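Local coordinates for protein botulinum neurotoxin type C1 (Clostridium botulinum, PDB 3R4S) that binds gangliosides through its heavy-chain receptor-binding region, on which entry of the toxin into cells depends, its protease probably lying in a separate light chain, at residues R292-T297 with G305-F310. Sequence-based numbering, arbitrary orientation.
Sequences RIRGNT and GDILYF. With SIA (N-acetyl-alpha-neuraminic acid), chain D.
A classic beta bulge sets two residues, Ile293 and Arg294, opposite the single Ile307, where the antiparallel pairing slips by one residue after Arg292 and Leu308. Two amides therefore grip one carbonyl: Ile307 O accepts from Ile293 N (2.8 Å) and Arg294 N (3.0 Å), both donors lying on the same side of the carbonyl plane. The return bond runs from Ile307 N to Arg294 O (3.0 Å).

The long side chain of Arg294 leaves with CG anti to the backbone N (chi1 -171°) and then bends at chi3, which brings the guanidinium over Ile307; CG1 sits above the centre of one face, 3.8 Å from the plane. From there NH2 reaches Gly305 O at 2.9 Å in a weak, bent hydrogen bond (129° at the hydrogen); the same carbonyl also accepts from Gln357. The second branch of Ile307, CG2, meets CG2 of Ile293 at 4.0 Å. Ile293 turns its other branch to the Tyr309 ring, which it crosses at about a right angle, CG1 touching the ring edge at CD2 (3.8 Å). At its far end the tyrosine hydroxyl donates to the carboxylate of the bound sialic acid, OH to O1A 2.7 Å, so the bulge residue packs directly beside a ligand-binding ring.

Beyond the bulge, the Asp306 carboxylate lies against Gly295, OD1 touching its CA, and a water links OD2 to Asn296 N; Tyr248 and Arg303 N also bind this oxygen. The contact closes the connection between strands 288-292 and 307-314 in the trefoil-family receptor-binding region, with strand 356-362 pairing along the opposite edge of 305-308, and Asn320 of strand 317-323 joining Tyr309 at the sialic acid.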
ATOM      1  N   ARG A 292      13.886   2.944  17.687  1.00 21.22           N
ATOM      2  CA  ARG A 292      14.787   1.842  17.382  1.00 22.84           C
ATOM      3  C   ARG A 292      15.699   1.463  18.549  1.00 26.95           C
ATOM      4  O   ARG A 292      16.261   2.320  19.225  1.00 28.18           O
ATOM      5  CB  ARG A 292      15.634   2.176  16.156  1.00 23.24           C
ATOM      6  CG  ARG A 292      16.486   1.001  15.644  1.00 26.36           C
ATOM      7  CD  ARG A 292      17.308   1.403  14.407  1.00 28.71           C
ATOM      8  NE  ARG A 292      18.248   2.469  14.733  1.00 29.48           N
ATOM      9  CZ  ARG A 292      18.485   3.537  13.975  1.00 34.20           C
ATOM     10  NH1 ARG A 292      17.849   3.708  12.819  1.00 31.33           N
ATOM     11  NH2 ARG A 292      19.362   4.445  14.380  1.00 32.11           N
ATOM     12  N   ILE A 293      15.837   0.165  18.779  1.00 26.39           N
ATOM     13  CA  ILE A 293      16.818  -0.354  19.722  1.00 27.98           C
ATOM     14  C   ILE A 293      17.950  -0.993  18.929  1.00 32.27           C
ATOM     15  O   ILE A 293      19.121  -0.716  19.173  1.00 30.89           O
ATOM     16  CB  ILE A 293      16.199  -1.398  20.662  1.00 27.55           C
ATOM     17  CG1 ILE A 293      15.266  -0.718  21.674  1.00 27.37           C
ATOM     18  CG2 ILE A 293      17.289  -2.180  21.387  1.00 28.11           C
ATOM     19  CD1 ILE A 293      14.477  -1.705  22.509  1.00 24.10           C
ATOM     20  N   ARG A 294      17.588  -1.837  17.963  1.00 30.63           N
ATOM     21  CA  ARG A 294      18.567  -2.466  17.074  1.00 29.22           C
ATOM     22  C   ARG A 294      18.061  -2.499  15.631  1.00 26.87           C
ATOM     23  O   ARG A 294      16.945  -2.962  15.358  1.00 24.68           O
ATOM     24  CB  ARG A 294      18.890  -3.888  17.541  1.00 30.79           C
ATOM     25  CG  ARG A 294      20.062  -4.523  16.798  1.00 36.91           C
ATOM     26  CD  ARG A 294      20.096  -6.029  16.998  1.00 38.46           C
ATOM     27  NE  ARG A 294      19.076  -6.692  16.188  1.00 42.31           N
ATOM     28  CZ  ARG A 294      18.721  -7.969  16.322  1.00 44.88           C
ATOM     29  NH1 ARG A 294      19.294  -8.729  17.251  1.00 40.08           N
ATOM     30  NH2 ARG A 294      17.786  -8.485  15.530  1.00 39.36           N
ATOM     31  N   GLY A 295      18.879  -2.004  14.711  1.00 27.42           N
ATOM     32  CA  GLY A 295      18.548  -2.023  13.299  1.00 27.80           C
ATOM     33  C   GLY A 295      19.640  -1.367  12.475  1.00 35.10           C
ATOM     34  O   GLY A 295      20.739  -1.116  12.972  1.00 33.59           O
ATOM     35  N   ASN A 296      19.333  -1.089  11.214  1.00 31.68           N
ATOM     36  CA  ASN A 296      20.275  -0.471  10.293  1.00 33.74           C
ATOM     37  C   ASN A 296      20.383   1.017  10.589  1.00 33.75           C
ATOM     38  O   ASN A 296      19.464   1.786  10.315  1.00 36.01           O
ATOM     39  CB  ASN A 296      19.823  -0.711   8.846  1.00 33.16           C
ATOM     40  CG  ASN A 296      20.869  -0.305   7.824  1.00 41.61           C
ATOM     41  OD1 ASN A 296      21.670   0.608   8.053  1.00 41.32           O
ATOM     42  ND2 ASN A 296      20.864  -0.985   6.680  1.00 36.03           N
ATOM     43  N   THR A 297      21.514   1.427  11.149  1.00 33.11           N
ATOM     44  CA  THR A 297      21.677   2.809  11.576  1.00 34.63           C
ATOM     45  C   THR A 297      21.954   3.784  10.415  1.00 36.34           C
ATOM     46  O   THR A 297      22.084   4.986  10.630  1.00 37.39           O
ATOM     47  CB  THR A 297      22.781   2.933  12.646  1.00 39.75           C
ATOM     48  OG1 THR A 297      24.043   2.541  12.091  1.00 36.65           O
ATOM     49  CG2 THR A 297      22.460   2.033  13.850  1.00 40.52           C
ATOM     50  N   GLY A 305      12.877  -7.869  11.815  1.00 23.44           N
ATOM     51  CA  GLY A 305      13.950  -8.304  12.690  1.00 23.17           C
ATOM     52  C   GLY A 305      14.472  -7.203  13.597  1.00 23.43           C
ATOM     53  O   GLY A 305      15.202  -7.479  14.548  1.00 24.55           O
ATOM     54  N   ASP A 306      14.118  -5.953  13.303  1.00 23.19           N
ATOM     55  CA  ASP A 306      14.524  -4.828  14.149  1.00 23.07           C
ATOM     56  C   ASP A 306      13.929  -4.984  15.549  1.00 23.75           C
ATOM     57  O   ASP A 306      12.813  -5.482  15.697  1.00 22.58           O
ATOM     58  CB  ASP A 306      14.096  -3.487  13.538  1.00 21.33           C
ATOM     59  CG  ASP A 306      15.025  -3.029  12.421  1.00 26.73           C
ATOM     60  OD1 ASP A 306      15.952  -3.795  12.076  1.00 27.53           O
ATOM     61  OD2 ASP A 306      14.829  -1.908  11.884  1.00 26.05           O
ATOM     62  N   ILE A 307      14.698  -4.593  16.566  1.00 25.51           N
ATOM     63  CA  ILE A 307      14.241  -4.574  17.953  1.00 20.77           C
ATOM     64  C   ILE A 307      13.884  -3.129  18.258  1.00 24.58           C
ATOM     65  O   ILE A 307      14.630  -2.213  17.905  1.00 23.95           O
ATOM     66  CB  ILE A 307      15.353  -5.002  18.931  1.00 25.82           C
ATOM     67  CG1 ILE A 307      15.997  -6.318  18.488  1.00 29.62           C
ATOM     68  CG2 ILE A 307      14.811  -5.090  20.373  1.00 20.85           C
ATOM     69  CD1 ILE A 307      15.032  -7.448  18.348  1.00 27.18           C
ATOM     70  N   LEU A 308      12.750  -2.912  18.911  1.00 23.36           N
ATOM     71  CA  LEU A 308      12.242  -1.558  19.035  1.00 23.30           C
ATOM     72  C   LEU A 308      11.267  -1.438  20.200  1.00 22.48           C
ATOM     73  O   LEU A 308      10.970  -2.426  20.879  1.00 23.55           O
ATOM     74  CB  LEU A 308      11.599  -1.124  17.699  1.00 18.13           C
ATOM     75  CG  LEU A 308      10.554  -2.072  17.094  1.00 22.28           C
ATOM     76  CD1 LEU A 308       9.244  -1.984  17.864  1.00 23.70           C
ATOM     77  CD2 LEU A 308      10.297  -1.796  15.611  1.00 21.18           C
ATOM     78  N   TYR A 309      10.789  -0.222  20.449  1.00 20.21           N
ATOM     79  CA  TYR A 309       9.732  -0.010  21.435  1.00 21.81           C
ATOM     80  C   TYR A 309       8.856   1.127  20.940  1.00 22.10           C
ATOM     81  O   TYR A 309       9.172   1.756  19.932  1.00 24.27           O
ATOM     82  CB  TYR A 309      10.311   0.288  22.829  1.00 21.69           C
ATOM     83  CG  TYR A 309      11.107   1.577  22.912  1.00 20.56           C
ATOM     84  CD1 TYR A 309      10.499   2.773  23.282  1.00 24.40           C
ATOM     85  CD2 TYR A 309      12.468   1.596  22.625  1.00 21.25           C
ATOM     86  CE1 TYR A 309      11.232   3.959  23.373  1.00 23.87           C
ATOM     87  CE2 TYR A 309      13.211   2.772  22.708  1.00 24.08           C
ATOM     88  CZ  TYR A 309      12.588   3.952  23.081  1.00 30.22           C
ATOM     89  OH  TYR A 309      13.323   5.126  23.151  1.00 28.75           O
ATOM     90  N   PHE A 310       7.750   1.384  21.630  1.00 19.75           N
ATOM     91  CA  PHE A 310       6.793   2.392  21.180  1.00 22.78           C
ATOM     92  C   PHE A 310       6.555   3.475  22.239  1.00 25.49           C
ATOM     93  O   PHE A 310       6.352   3.160  23.411  1.00 23.57           O
ATOM     94  CB  PHE A 310       5.452   1.724  20.844  1.00 19.55           C
ATOM     95  CG  PHE A 310       5.544   0.651  19.779  1.00 20.84           C
ATOM     96  CD1 PHE A 310       5.486   0.981  18.430  1.00 21.21           C
ATOM     97  CD2 PHE A 310       5.665  -0.691  20.132  1.00 23.52           C
ATOM     98  CE1 PHE A 310       5.567  -0.011  17.442  1.00 24.04           C
ATOM     99  CE2 PHE A 310       5.733  -1.689  19.160  1.00 21.28           C
ATOM    100  CZ  PHE A 310       5.692  -1.345  17.810  1.00 20.25           C
TER
HETATM  101  C1  SIA D6859      12.442   8.419  23.777  1.00 35.83           C
HETATM  102  C2  SIA D6859      13.856   8.449  24.316  1.00 36.00           C
HETATM  103  C3  SIA D6859      14.252   9.852  24.780  1.00 34.15           C
HETATM  104  C4  SIA D6859      13.659  10.242  26.124  1.00 38.78           C
HETATM  105  C5  SIA D6859      13.857   9.127  27.133  1.00 38.27           C
HETATM  106  C6  SIA D6859      13.269   7.840  26.566  1.00 37.29           C
HETATM  107  C7  SIA D6859      13.351   6.658  27.528  1.00 34.41           C
HETATM  108  C8  SIA D6859      12.767   5.406  26.875  1.00 34.03           C
HETATM  109  C9  SIA D6859      12.587   4.291  27.901  1.00 26.40           C
HETATM  110  C10 SIA D6859      13.538   9.627  29.478  1.00 39.28           C
HETATM  111  C11 SIA D6859      12.577  10.004  30.575  1.00 37.30           C
HETATM  112  N5  SIA D6859      13.014   9.492  28.257  1.00 35.48           N
HETATM  113  O1A SIA D6859      11.842   7.312  23.762  1.00 33.23           O
HETATM  114  O1B SIA D6859      11.922   9.479  23.354  1.00 33.55           O
HETATM  115  O2  SIA D6859      14.728   8.039  23.256  1.00 35.85           O
HETATM  116  O4  SIA D6859      14.306  11.423  26.605  1.00 42.37           O
HETATM  117  O6  SIA D6859      13.963   7.488  25.368  1.00 33.26           O
HETATM  118  O7  SIA D6859      14.724   6.407  27.856  1.00 36.61           O
HETATM  119  O8  SIA D6859      11.504   5.712  26.252  1.00 31.58           O
HETATM  120  O9  SIA D6859      11.469   4.639  28.722  1.00 27.85           O
HETATM  121  O10 SIA D6859      14.730   9.450  29.689  1.00 37.25           O
HETATM  122  O   HOH W   1      16.713  -0.997  10.275  1.00 24.88           O